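Soluble lytic transglycosylase B3 (Pseudomonas aeruginosa, PDB 5ANZ) probably cleaves bacterial peptidoglycan as a lytic transglycosylase, taking part in cell-wall turnover, and carries a bound calcium ion. Local coordinates at residues Q113-L116 against A117-R121; A136-A139 against I140-M143; E144-Y147 against G148-G152; A236-A239 against N240-A244; G337-A340 against D341-G345. One frame throughout, in Å; residues are numbered along the deposited sequence.

All five contacts are local, one helical turn or one cap apiece, yet their chemistry changes with their place in the fold. Interactions 2 and 4 lie buried in mid-helix and rest on unbroken backbone bonds; interaction 2 turns apolar side chains to neighbouring helices, while interaction 4 adds polar ones with partners outside its segments. Interactions 1, 3 and 5 stand where helices break or end: a surface kink with a histidine at the N-cap, a beta turn, and a Schellman cap. Interactions 2 and 3 share helix 134-145, the hub, since interaction 2 touches all four others, whereas interaction 4 touches neither 1, 3 nor 5. In interactions 3 and 5, serines and positive-phi residues replace the plain helical pattern.

Interaction 1: residues Q113-L116 against A117-R121; sequences QARL and AQHAR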
loop_
_atom_site.group_PDB
_atom_site.type_symbol
_atom_site.label_atom_id
_atom_site.label_comp_id
_atom_site.label_asym_id
_atom_site.label_seq_id
_atom_site.Cartn_x
_atom_site.Cartn_y
_atom_site.Cartn_z
ATOM N N GLN A 113 -10.800 -13.125 11.437
ATOM C CA GLN A 113 -11.023 -13.654 12.774
ATOM C C GLN A 113 -10.849 -15.168 12.786
ATOM O O GLN A 113 -10.338 -15.734 13.763
ATOM C CB GLN A 113 -12.413 -13.281 13.275
ATOM C CG GLN A 113 -12.542 -11.791 13.565
ATOM C CD GLN A 113 -13.986 -11.353 13.717
ATOM O OE1 GLN A 113 -14.891 -11.957 13.135
ATOM N NE2 GLN A 113 -14.214 -10.315 14.524
ATOM N N ALA A 114 -11.272 -15.826 11.711
ATOM C CA ALA A 114 -11.127 -17.276 11.628
ATOM C C ALA A 114 -9.651 -17.663 11.508
ATOM O O ALA A 114 -9.227 -18.671 12.086
ATOM C CB ALA A 114 -11.913 -17.830 10.462
ATOM N N ARG A 115 -8.879 -16.868 10.758
ATOM C CA ARG A 115 -7.447 -17.133 10.616
ATOM C C ARG A 115 -6.690 -16.902 11.917
ATOM O O ARG A 115 -5.732 -17.607 12.226
ATOM C CB ARG A 115 -6.856 -16.265 9.510
ATOM C CG ARG A 115 -7.442 -16.593 8.139
ATOM C CD ARG A 115 -7.182 -18.043 7.788
ATOM N NE ARG A 115 -7.842 -18.439 6.548
ATOM C CZ ARG A 115 -7.211 -18.658 5.400
ATOM N NH1 ARG A 115 -5.897 -18.524 5.329
ATOM N NH2 ARG A 115 -7.895 -19.019 4.324
ATOM N N LEU A 116 -7.108 -15.893 12.667
ATOM C CA LEU A 116 -6.471 -15.586 13.937
ATOM C C LEU A 116 -6.627 -16.777 14.885
ATOM O O LEU A 116 -5.715 -17.094 15.652
ATOM C CB LEU A 116 -7.068 -14.302 14.543
ATOM C CG LEU A 116 -6.513 -13.011 13.948
ATOM C CD1 LEU A 116 -7.478 -11.855 14.209
ATOM C CD2 LEU A 116 -5.110 -12.704 14.505
ATOM N N ALA A 117 -7.775 -17.450 14.820
ATOM C CA ALA A 117 -8.009 -18.614 15.665
ATOM C C ALA A 117 -7.273 -19.835 15.140
ATOM O O ALA A 117 -6.667 -20.575 15.909
ATOM C CB ALA A 117 -9.494 -18.899 15.771
ATOM N N GLN A 118 -7.315 -20.029 13.824
ATOM C CA GLN A 118 -6.749 -21.222 13.211
ATOM C C GLN A 118 -5.245 -21.266 13.409
ATOM O O GLN A 118 -4.675 -22.324 13.689
ATOM C CB GLN A 118 -7.080 -21.264 11.721
ATOM C CG GLN A 118 -6.408 -22.398 10.959
ATOM C CD GLN A 118 -6.641 -22.314 9.458
ATOM O OE1 GLN A 118 -7.275 -21.378 8.962
ATOM N NE2 GLN A 118 -6.128 -23.292 8.726
ATOM N N HIS A 119 -4.611 -20.111 13.263
ATOM C CA HIS A 119 -3.156 -20.023 13.326
ATOM C C HIS A 119 -2.671 -19.397 14.627
ATOM O O HIS A 119 -1.592 -18.807 14.671
ATOM C CB HIS A 119 -2.630 -19.221 12.141
ATOM C CG HIS A 119 -2.953 -19.833 10.821
ATOM N ND1 HIS A 119 -2.536 -21.094 10.463
ATOM C CD2 HIS A 119 -3.680 -19.363 9.773
ATOM C CE1 HIS A 119 -2.985 -21.380 9.251
ATOM N NE2 HIS A 119 -3.673 -20.337 8.812
ATOM N N ALA A 120 -3.461 -19.537 15.687
ATOM C CA ALA A 120 -3.169 -18.852 16.947
ATOM C C ALA A 120 -1.780 -19.190 17.491
ATOM O O ALA A 120 -1.086 -18.315 17.999
ATOM C CB ALA A 120 -4.239 -19.180 17.993
ATOM N N ARG A 121 -1.373 -20.452 17.394
ATOM C CA ARG A 121 -0.074 -20.851 17.934
ATOM C C ARG A 121 1.071 -20.172 17.182
ATOM O O ARG A 121 1.919 -19.519 17.787
ATOM C CB ARG A 121 0.110 -22.360 17.888
ATOM C CG ARG A 121 1.409 -22.773 18.555
ATOM C CD ARG A 121 1.536 -24.272 18.641
ATOM N NE ARG A 121 2.077 -24.859 17.419
ATOM C CZ ARG A 121 2.433 -26.137 17.307
ATOM N NH1 ARG A 121 2.305 -26.956 18.346
ATOM N NH2 ARG A 121 2.922 -26.594 16.162
#
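R115 and H119 meet at the join of two successive helices, where the chain gives up its regular pattern for one residue. The backbone bonds come first. Q118 N reaches A114 O at 2.9 Å, and H119 N reaches R115 O, also at 2.9 Å and fairly straight (158°). H119 itself then leaves helical geometry and stands as the N-cap residue of helix 120-130; L116 O and A120 N lie 3.3 Å apart at an angle too poor for a hydrogen bond.

Among the side chains, those of R115, Q118 and H119 lie against one another. The R115 chain is bent at chi2 (-59°) and runs alongside Q118, both pointing the same way, with CD 3.5 Å from Q118 OE1; the guanidinium and amide planes are 65° apart. The extended Q118 chain lays its CG over the centre of one face of the H119 imidazole, 3.9 Å above the plane. H119 CD2 in turn comes within 3.6 Å of R115 O.

Helix 134-145 flanks this surface corner: R115 packs on W141 there, and L116 on V138. Q113 NE2 ties helix 106-118 to helix 330-343 through a hydrogen bond to F343 O.

Interaction 2: residues A136-A139 against I140-M143; sequences AVVA and IWGM
V138 and W141, three residues apart, set their side chains in loose apolar contact: V138 CG2 lies near the plane of the indole, at its edge, 4.5 Å from W141 CE3. The tryptophan takes chi1 -168°, which places its CG beside its own carbonyl carbon while CB rests 3.4 Å from V138 O. The pyrrole N-H is held: W141 NE1 gives a hydrogen bond to Q204 OE1. I140 leaves the helix roughly a quarter turn from W141. Its CG1 branch lies beside the backbone N (chi1 -70°) and reaches back to within 3.4 Å of A136 O, while CG2 faces T238 of helix 231-244. M143 also folds back at its root, with CG 3.5 Å from A139 O, before bends at chi2 and chi3 lead the end of the chain away; the side chain touches Y99 and A103 of helix 96-103.

These side chains radiate from helix 134-145, a largely buried helix of the SLT domain, which belongs to the lysozyme superfamily. Its regular backbone includes bonds from I140 N to A136 O (3.0 Å) and from G142 N to V138 O (2.9 Å). G142 has no side chain, and the Y147 ring packs against its CA. On another side of the helix, I140 touches Y326, a residue seen to bind N-acetyl-D-glucosamine. V137 meets L235 and A239 of helix 231-244, and A139 packs against L339 and A340 of helix 330-343.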
loop_
_atom_site.group_PDB
_atom_site.type_symbol
_atom_site.label_atom_id
_atom_site.label_comp_id
_atom_site.label_asym_id
_atom_site.label_seq_id
_atom_site.Cartn_x
_atom_site.Cartn_y
_atom_site.Cartn_z
ATOM N N ALA A 136 -2.352 -6.985 13.233
ATOM C CA ALA A 136 -1.804 -6.219 12.117
ATOM C C ALA A 136 -1.223 -7.141 11.040
ATOM O O ALA A 136 -1.452 -6.911 9.859
ATOM C CB ALA A 136 -0.739 -5.244 12.596
ATOM N N VAL A 137 -0.500 -8.180 11.452
ATOM C CA VAL A 137 0.000 -9.196 10.505
ATOM C C VAL A 137 -1.154 -9.805 9.714
ATOM O O VAL A 137 -1.101 -9.902 8.484
ATOM C CB VAL A 137 0.768 -10.304 11.238
ATOM C CG1 VAL A 137 1.196 -11.411 10.266
ATOM C CG2 VAL A 137 2.012 -9.734 11.914
ATOM N N VAL A 138 -2.217 -10.198 10.409
ATOM C CA VAL A 138 -3.339 -10.813 9.720
ATOM C C VAL A 138 -4.086 -9.794 8.846
ATOM O O VAL A 138 -4.558 -10.134 7.770
ATOM C CB VAL A 138 -4.294 -11.509 10.719
ATOM C CG1 VAL A 138 -5.609 -11.930 10.043
ATOM C CG2 VAL A 138 -3.588 -12.749 11.324
ATOM N N ALA A 139 -4.159 -8.533 9.275
ATOM C CA ALA A 139 -4.813 -7.540 8.436
ATOM C C ALA A 139 -4.054 -7.330 7.133
ATOM O O ALA A 139 -4.657 -7.186 6.081
ATOM C CB ALA A 139 -4.966 -6.207 9.195
ATOM N N ILE A 140 -2.727 -7.294 7.206
ATOM C CA ILE A 140 -1.924 -7.120 5.988
ATOM C C ILE A 140 -2.162 -8.319 5.056
ATOM O O ILE A 140 -2.332 -8.163 3.838
ATOM C CB ILE A 140 -0.422 -6.990 6.328
ATOM C CG1 ILE A 140 -0.109 -5.657 7.038
ATOM C CG2 ILE A 140 0.443 -7.156 5.044
ATOM C CD1 ILE A 140 0.050 -4.421 6.144
ATOM N N TRP A 141 -2.165 -9.506 5.645
ATOM C CA TRP A 141 -2.387 -10.737 4.910
ATOM C C TRP A 141 -3.746 -10.689 4.195
ATOM O O TRP A 141 -3.883 -11.079 3.042
ATOM C CB TRP A 141 -2.342 -11.903 5.891
ATOM C CG TRP A 141 -2.267 -13.296 5.345
ATOM C CD1 TRP A 141 -1.787 -13.713 4.127
ATOM C CD2 TRP A 141 -2.655 -14.472 6.053
ATOM N NE1 TRP A 141 -1.855 -15.095 4.057
ATOM C CE2 TRP A 141 -2.389 -15.574 5.223
ATOM C CE3 TRP A 141 -3.189 -14.700 7.332
ATOM C CZ2 TRP A 141 -2.648 -16.884 5.624
ATOM C CZ3 TRP A 141 -3.430 -15.992 7.733
ATOM C CH2 TRP A 141 -3.168 -17.071 6.883
ATOM N N GLY A 142 -4.761 -10.203 4.893
ATOM C CA GLY A 142 -6.075 -10.029 4.283
ATOM C C GLY A 142 -6.067 -9.032 3.133
ATOM O O GLY A 142 -6.665 -9.277 2.084
ATOM N N MET A 143 -5.406 -7.892 3.333
ATOM C CA MET A 143 -5.379 -6.854 2.310
ATOM C C MET A 143 -4.517 -7.242 1.109
ATOM O O MET A 143 -4.812 -6.838 -0.014
ATOM C CB MET A 143 -4.880 -5.521 2.902
ATOM C CG MET A 143 -5.888 -4.849 3.828
ATOM S SD MET A 143 -7.425 -4.411 3.013
ATOM C CE MET A 143 -6.810 -3.144 1.891
#

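Interaction 3: residues E144-Y147 against G148-G152; sequences ESNY and GSHMG
G148 and S145 bury much surface against each other where helix 134-145 gives way to a loop. The G148 N-H is held by S145 OG at 2.9 Å and only weakly by S145 O. S145 has its hydroxyl between the backbone N and the carbonyl carbon (chi1 69°), which brings OG round to this N-H; the same oxygen also bonds Q204 O, so a buried hydroxyl is well satisfied. S145 O takes a stronger bond from H150 N, 2.8 Å long, whose donor stands 35° above the carbonyl plane. In return H150 O sits 3.3 Å from S145 CA in a CA-H...O contact.

Between these two residues the chain makes a type I' beta turn from N146 to S149, with positive phi at Y147 and at G148 (92°). N146 ND2 spans the turn to S149 OG at 2.9 Å. That hydroxyl lies in plane at the edge of the H150 ring, 2.8 Å from ND1, and either atom could be the donor.

The turn leads on toward strand 154-155, M151 O being bonded to Q206 NE2. Y147 reaches across to helix 106-118, with OH bonded to R108 O, and packs against L339 and F343 of helix 330-343.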
loop_
_atom_site.group_PDB
_atom_site.type_symbol
_atom_site.label_atom_id
_atom_site.label_comp_id
_atom_site.label_asym_id
_atom_site.label_seq_id
_atom_site.Cartn_x
_atom_site.Cartn_y
_atom_site.Cartn_z
ATOM N N GLU A 144 -3.464 -8.021 1.346
ATOM C CA GLU A 144 -2.530 -8.337 0.263
ATOM C C GLU A 144 -3.009 -9.470 -0.621
ATOM O O GLU A 144 -2.885 -9.377 -1.848
ATOM C CB GLU A 144 -1.143 -8.669 0.826
ATOM C CG GLU A 144 -0.448 -7.436 1.375
ATOM C CD GLU A 144 -0.134 -6.429 0.285
ATOM O OE1 GLU A 144 0.145 -6.867 -0.852
ATOM O OE2 GLU A 144 -0.183 -5.205 0.541
ATOM N N SER A 145 -3.550 -10.537 -0.025
ATOM C CA SER A 145 -3.938 -11.704 -0.830
ATOM C C SER A 145 -5.206 -12.391 -0.343
ATOM O O SER A 145 -5.435 -13.556 -0.657
ATOM C CB SER A 145 -2.800 -12.721 -0.849
ATOM O OG SER A 145 -2.612 -13.313 0.430
ATOM N N ASN A 146 -6.032 -11.688 0.438
ATOM C CA ASN A 146 -7.203 -12.324 1.033
ATOM C C ASN A 146 -6.825 -13.589 1.814
ATOM O O ASN A 146 -7.451 -14.635 1.666
ATOM C CB ASN A 146 -8.232 -12.665 -0.043
ATOM C CG ASN A 146 -9.633 -12.720 0.511
ATOM O OD1 ASN A 146 -9.984 -11.960 1.419
ATOM N ND2 ASN A 146 -10.441 -13.631 -0.014
ATOM N N TYR A 147 -5.789 -13.471 2.637
ATOM C CA TYR A 147 -5.315 -14.555 3.497
ATOM C C TYR A 147 -4.856 -15.754 2.666
ATOM O O TYR A 147 -5.042 -16.906 3.063
ATOM C CB TYR A 147 -6.400 -14.970 4.492
ATOM C CG TYR A 147 -7.101 -13.791 5.150
ATOM C CD1 TYR A 147 -6.475 -13.043 6.132
ATOM C CD2 TYR A 147 -8.412 -13.464 4.818
ATOM C CE1 TYR A 147 -7.109 -11.982 6.742
ATOM C CE2 TYR A 147 -9.061 -12.393 5.428
ATOM C CZ TYR A 147 -8.400 -11.658 6.389
ATOM O OH TYR A 147 -9.056 -10.613 6.975
ATOM N N GLY A 148 -4.269 -15.448 1.512
ATOM C CA GLY A 148 -3.715 -16.468 0.633
ATOM C C GLY A 148 -4.627 -17.012 -0.450
ATOM O O GLY A 148 -4.214 -17.895 -1.216
ATOM N N SER A 149 -5.863 -16.531 -0.546
ATOM C CA SER A 149 -6.767 -17.061 -1.564
ATOM C C SER A 149 -6.667 -16.326 -2.909
ATOM O O SER A 149 -7.171 -16.811 -3.921
ATOM C CB SER A 149 -8.206 -17.018 -1.059
ATOM O OG SER A 149 -8.698 -15.697 -1.078
ATOM N N HIS A 150 -6.030 -15.156 -2.919
ATOM C CA HIS A 150 -5.902 -14.371 -4.149
ATOM C C HIS A 150 -4.482 -13.848 -4.280
ATOM O O HIS A 150 -4.192 -12.696 -3.942
ATOM C CB HIS A 150 -6.907 -13.226 -4.160
ATOM C CG HIS A 150 -8.317 -13.672 -4.405
ATOM N ND1 HIS A 150 -9.045 -14.388 -3.477
ATOM C CD2 HIS A 150 -9.124 -13.525 -5.483
ATOM C CE1 HIS A 150 -10.242 -14.652 -3.969
ATOM N NE2 HIS A 150 -10.315 -14.140 -5.185
ATOM N N MET A 151 -3.599 -14.713 -4.766
ATOM C CA MET A 151 -2.189 -14.407 -4.917
ATOM C C MET A 151 -1.857 -13.964 -6.343
ATOM O O MET A 151 -0.747 -13.527 -6.645
ATOM C CB MET A 151 -1.366 -15.634 -4.535
ATOM C CG MET A 151 -1.598 -16.100 -3.115
ATOM S SD MET A 151 -0.530 -17.484 -2.689
ATOM C CE MET A 151 -1.585 -18.888 -3.037
ATOM N N GLY A 152 -2.847 -14.070 -7.214
ATOM C CA GLY A 152 -2.615 -13.979 -8.632
ATOM C C GLY A 152 -2.509 -15.397 -9.155
ATOM O O GLY A 152 -2.378 -16.361 -8.393
#

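Interaction 4: residues A236-A239 against N240-A244; sequences ASTA and NYLKA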
loop_
_atom_site.group_PDB
_atom_site.type_symbol
_atom_site.label_atom_id
_atom_site.label_comp_id
_atom_site.label_asym_id
_atom_site.label_seq_id
_atom_site.Cartn_x
_atom_site.Cartn_y
_atom_site.Cartn_z
ATOM N N ALA A 236 5.419 -15.071 9.330
ATOM C CA ALA A 236 6.669 -14.594 9.916
ATOM C C ALA A 236 7.331 -13.574 9.000
ATOM O O ALA A 236 7.934 -12.601 9.487
ATOM C CB ALA A 236 7.602 -15.751 10.184
ATOM N N SER A 237 7.236 -13.798 7.686
ATOM C CA SER A 237 7.813 -12.872 6.723
ATOM C C SER A 237 7.133 -11.514 6.806
ATOM O O SER A 237 7.793 -10.474 6.790
ATOM C CB SER A 237 7.712 -13.427 5.290
ATOM O OG SER A 237 8.443 -14.633 5.166
ATOM N N THR A 238 5.809 -11.523 6.905
ATOM C CA THR A 238 5.050 -10.286 7.011
ATOM C C THR A 238 5.470 -9.519 8.253
ATOM O O THR A 238 5.680 -8.303 8.203
ATOM C CB THR A 238 3.556 -10.581 7.059
ATOM O OG1 THR A 238 3.187 -11.273 5.859
ATOM C CG2 THR A 238 2.735 -9.275 7.180
ATOM N N ALA A 239 5.593 -10.236 9.366
ATOM C CA ALA A 239 5.958 -9.616 10.635
ATOM C C ALA A 239 7.369 -9.050 10.575
ATOM O O ALA A 239 7.638 -7.962 11.069
ATOM C CB ALA A 239 5.845 -10.631 11.777
ATOM N N ASN A 240 8.277 -9.812 9.980
ATOM C CA ASN A 240 9.659 -9.364 9.846
ATOM C C ASN A 240 9.742 -8.037 9.063
ATOM O O ASN A 240 10.500 -7.120 9.414
ATOM C CB ASN A 240 10.479 -10.459 9.153
ATOM C CG ASN A 240 11.950 -10.173 9.179
ATOM O OD1 ASN A 240 12.499 -9.836 10.215
ATOM N ND2 ASN A 240 12.603 -10.299 8.035
ATOM N N TYR A 241 8.955 -7.930 8.003
ATOM C CA TYR A 241 8.936 -6.724 7.174
ATOM C C TYR A 241 8.303 -5.553 7.946
ATOM O O TYR A 241 8.818 -4.427 7.917
ATOM C CB TYR A 241 8.186 -6.991 5.855
ATOM C CG TYR A 241 8.242 -5.853 4.846
ATOM C CD1 TYR A 241 7.349 -4.794 4.905
ATOM C CD2 TYR A 241 9.187 -5.850 3.831
ATOM C CE1 TYR A 241 7.400 -3.764 3.981
ATOM C CE2 TYR A 241 9.247 -4.823 2.910
ATOM C CZ TYR A 241 8.351 -3.788 2.985
ATOM O OH TYR A 241 8.408 -2.772 2.056
ATOM N N LEU A 242 7.209 -5.810 8.661
ATOM C CA LEU A 242 6.628 -4.742 9.482
ATOM C C LEU A 242 7.594 -4.264 10.561
ATOM O O LEU A 242 7.664 -3.064 10.863
ATOM C CB LEU A 242 5.318 -5.203 10.134
ATOM C CG LEU A 242 4.131 -5.276 9.174
ATOM C CD1 LEU A 242 2.948 -5.959 9.892
ATOM C CD2 LEU A 242 3.714 -3.877 8.644
ATOM N N LYS A 243 8.332 -5.193 11.162
ATOM C CA LYS A 243 9.238 -4.817 12.230
ATOM C C LYS A 243 10.382 -3.994 11.644
ATOM O O LYS A 243 10.784 -2.988 12.237
ATOM C CB LYS A 243 9.768 -6.053 12.979
ATOM C CG LYS A 243 10.718 -5.753 14.149
ATOM C CD LYS A 243 9.980 -5.020 15.302
ATOM C CE LYS A 243 10.936 -4.669 16.459
ATOM N NZ LYS A 243 11.412 -5.866 17.224
ATOM N N ALA A 244 10.894 -4.417 10.485
ATOM C CA ALA A 244 11.974 -3.675 9.817
ATOM C C ALA A 244 11.497 -2.277 9.434
ATOM O O ALA A 244 12.294 -1.334 9.363
ATOM C CB ALA A 244 12.460 -4.424 8.576
#
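The bond from N240 N to A236 O, 2.9 Å long with an angle of 158°, is matched in length by the one from K243 N to A239 O. Between them Y241 N reaches S237 O and L242 N reaches T238 O, both at 3.0 Å. Side-chain carbons also lie close to the carbonyl oxygens: N240 CB is 3.3 Å from A236 O, and L242 CG 3.5 Å from T238 O.

T238 and L242 meet by their methyls, T238 CG2 and L242 CD1 being 4.3 Å apart. T238 also touches V137 of helix 134-145. Its hydroxyl follows another course: with chi1 -60°, OG1 sits beside the backbone N and turns back to bond A234 O. S237 does likewise, its OG bonding the backbone O of D233, a calcium ligand one turn earlier. The same OG bonds V217 N, which ties the helix to the start of the metal-binding loop; the spacing of D218, D220, D222 and K224 there is EF-hand-like, with D233 as the later ligand.

N240 and Y241 both start with CG anti to the backbone N, which throws their ends off the helix. N240 ND2 bonds Y215 O; Y241 OH bonds K325 O, and its ring packs edge-to-face with Y215 and Y326. Y326, and T211 which Y241 also touches, are residues seen to bind N-acetyl-D-glucosamine. The chemistry implies a division of labour: main-chain bonds keep the helix regular, while S237 joins it to the loop before the calcium ligands and Y241 joins it to the sugar-binding residues.

Interaction 5: residues G337-A340 against D341-G345; sequences GLLA and DSFKG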
loop_
_atom_site.group_PDB
_atom_site.type_symbol
_atom_site.label_atom_id
_atom_site.label_comp_id
_atom_site.label_asym_id
_atom_site.label_seq_id
_atom_site.Cartn_x
_atom_site.Cartn_y
_atom_site.Cartn_z
ATOM N N GLY A 337 -5.273 -0.581 9.063
ATOM C CA GLY A 337 -5.486 -0.265 10.468
ATOM C C GLY A 337 -6.907 -0.556 10.926
ATOM O O GLY A 337 -7.128 -1.155 11.977
ATOM N N LEU A 338 -7.874 -0.115 10.126
ATOM C CA LEU A 338 -9.283 -0.366 10.468
ATOM C C LEU A 338 -9.654 -1.852 10.403
ATOM O O LEU A 338 -10.486 -2.325 11.179
ATOM C CB LEU A 338 -10.216 0.429 9.548
ATOM C CG LEU A 338 -10.154 1.953 9.699
ATOM C CD1 LEU A 338 -10.904 2.618 8.555
ATOM C CD2 LEU A 338 -10.725 2.398 11.059
ATOM N N LEU A 339 -9.049 -2.595 9.479
ATOM C CA LEU A 339 -9.305 -4.032 9.435
ATOM C C LEU A 339 -8.756 -4.713 10.697
ATOM O O LEU A 339 -9.421 -5.548 11.315
ATOM C CB LEU A 339 -8.685 -4.659 8.186
ATOM C CG LEU A 339 -8.896 -6.163 8.034
ATOM C CD1 LEU A 339 -10.386 -6.545 8.023
ATOM C CD2 LEU A 339 -8.226 -6.620 6.740
ATOM N N ALA A 340 -7.526 -4.361 11.072
ATOM C CA ALA A 340 -6.951 -4.913 12.296
ATOM C C ALA A 340 -7.840 -4.584 13.482
ATOM O O ALA A 340 -8.139 -5.449 14.297
ATOM C CB ALA A 340 -5.547 -4.364 12.517
ATOM N N ASP A 341 -8.299 -3.332 13.555
ATOM C CA ASP A 341 -9.226 -2.953 14.636
ATOM C C ASP A 341 -10.537 -3.754 14.602
ATOM O O ASP A 341 -11.107 -4.107 15.638
ATOM C CB ASP A 341 -9.578 -1.464 14.539
ATOM C CG ASP A 341 -8.409 -0.544 14.867
ATOM O OD1 ASP A 341 -7.350 -1.031 15.318
ATOM O OD2 ASP A 341 -8.588 0.690 14.705
ATOM N N SER A 342 -11.030 -4.003 13.396
ATOM C CA SER A 342 -12.300 -4.713 13.226
ATOM C C SER A 342 -12.282 -6.124 13.801
ATOM O O SER A 342 -13.302 -6.651 14.224
ATOM C CB SER A 342 -12.668 -4.790 11.745
ATOM O OG SER A 342 -12.866 -3.512 11.175
ATOM N N PHE A 343 -11.117 -6.765 13.803
ATOM C CA PHE A 343 -11.066 -8.126 14.332
ATOM C C PHE A 343 -11.494 -8.179 15.799
ATOM O O PHE A 343 -12.018 -9.184 16.251
ATOM C CB PHE A 343 -9.659 -8.721 14.193
ATOM C CG PHE A 343 -9.170 -8.838 12.774
ATOM C CD1 PHE A 343 -10.032 -9.128 11.728
ATOM C CD2 PHE A 343 -7.809 -8.686 12.497
ATOM C CE1 PHE A 343 -9.558 -9.240 10.422
ATOM C CE2 PHE A 343 -7.309 -8.786 11.186
ATOM C CZ PHE A 343 -8.174 -9.072 10.146
ATOM N N LYS A 344 -11.273 -7.072 16.512
ATOM C CA LYS A 344 -11.595 -6.986 17.934
ATOM C C LYS A 344 -12.843 -6.146 18.179
ATOM O O LYS A 344 -13.135 -5.792 19.333
ATOM C CB LYS A 344 -10.426 -6.390 18.719
ATOM C CG LYS A 344 -9.156 -7.222 18.658
ATOM C CD LYS A 344 -8.148 -6.781 19.708
ATOM C CE LYS A 344 -7.663 -7.971 20.533
ATOM N NZ LYS A 344 -6.952 -8.989 19.708
ATOM N N GLY A 345 -13.576 -5.845 17.117
ATOM C CA GLY A 345 -14.852 -5.154 17.259
ATOM C C GLY A 345 -14.787 -3.655 17.075
ATOM O O GLY A 345 -15.748 -2.937 17.370
#
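D341 N bonds G337 O at 2.9 Å in regular helical fashion, but the next turn tightens, with F343 N shared between L339 O and A340 O, and helix 330-343 closes in a Schellman motif. In that cap G345 N bonds S342 O and G346 N bonds D341 O, G345 serving as the C-prime residue with positive phi (96°).

S342 strengthens the last turn from its side chain. L338 O accepts two bonds, from S342 N at 2.8 Å and from S342 OG at 2.7 Å, and the two donors arrive from opposite faces of the carbonyl plane. With chi1 -63° the hydroxyl stands beside its own backbone N, close enough for both to grip one oxygen.

L339 and F343 carry the apolar part. The leucine, its CG anti to the backbone N, lays CG and CD1 obliquely across the far end of the phenyl ring, with CG 3.7 Å from F343 CZ and CD1 3.7 Å from F343 CE1. The pair is wedged among other helices: F343 meets L116, V138 and A139, and L339 meets R108 and V109. D341 and K344 have partners beyond the two segments. D341 OD2 has a weak hydrogen bond to W253 NE1, and K344 NZ forms a salt bridge with D135 OD2, linking the cap to helix 134-145. F343 is folded back over the helix end (chi1 -61°), and L339 O lies 3.5 Å above the plane of the F343 ring, over its centre.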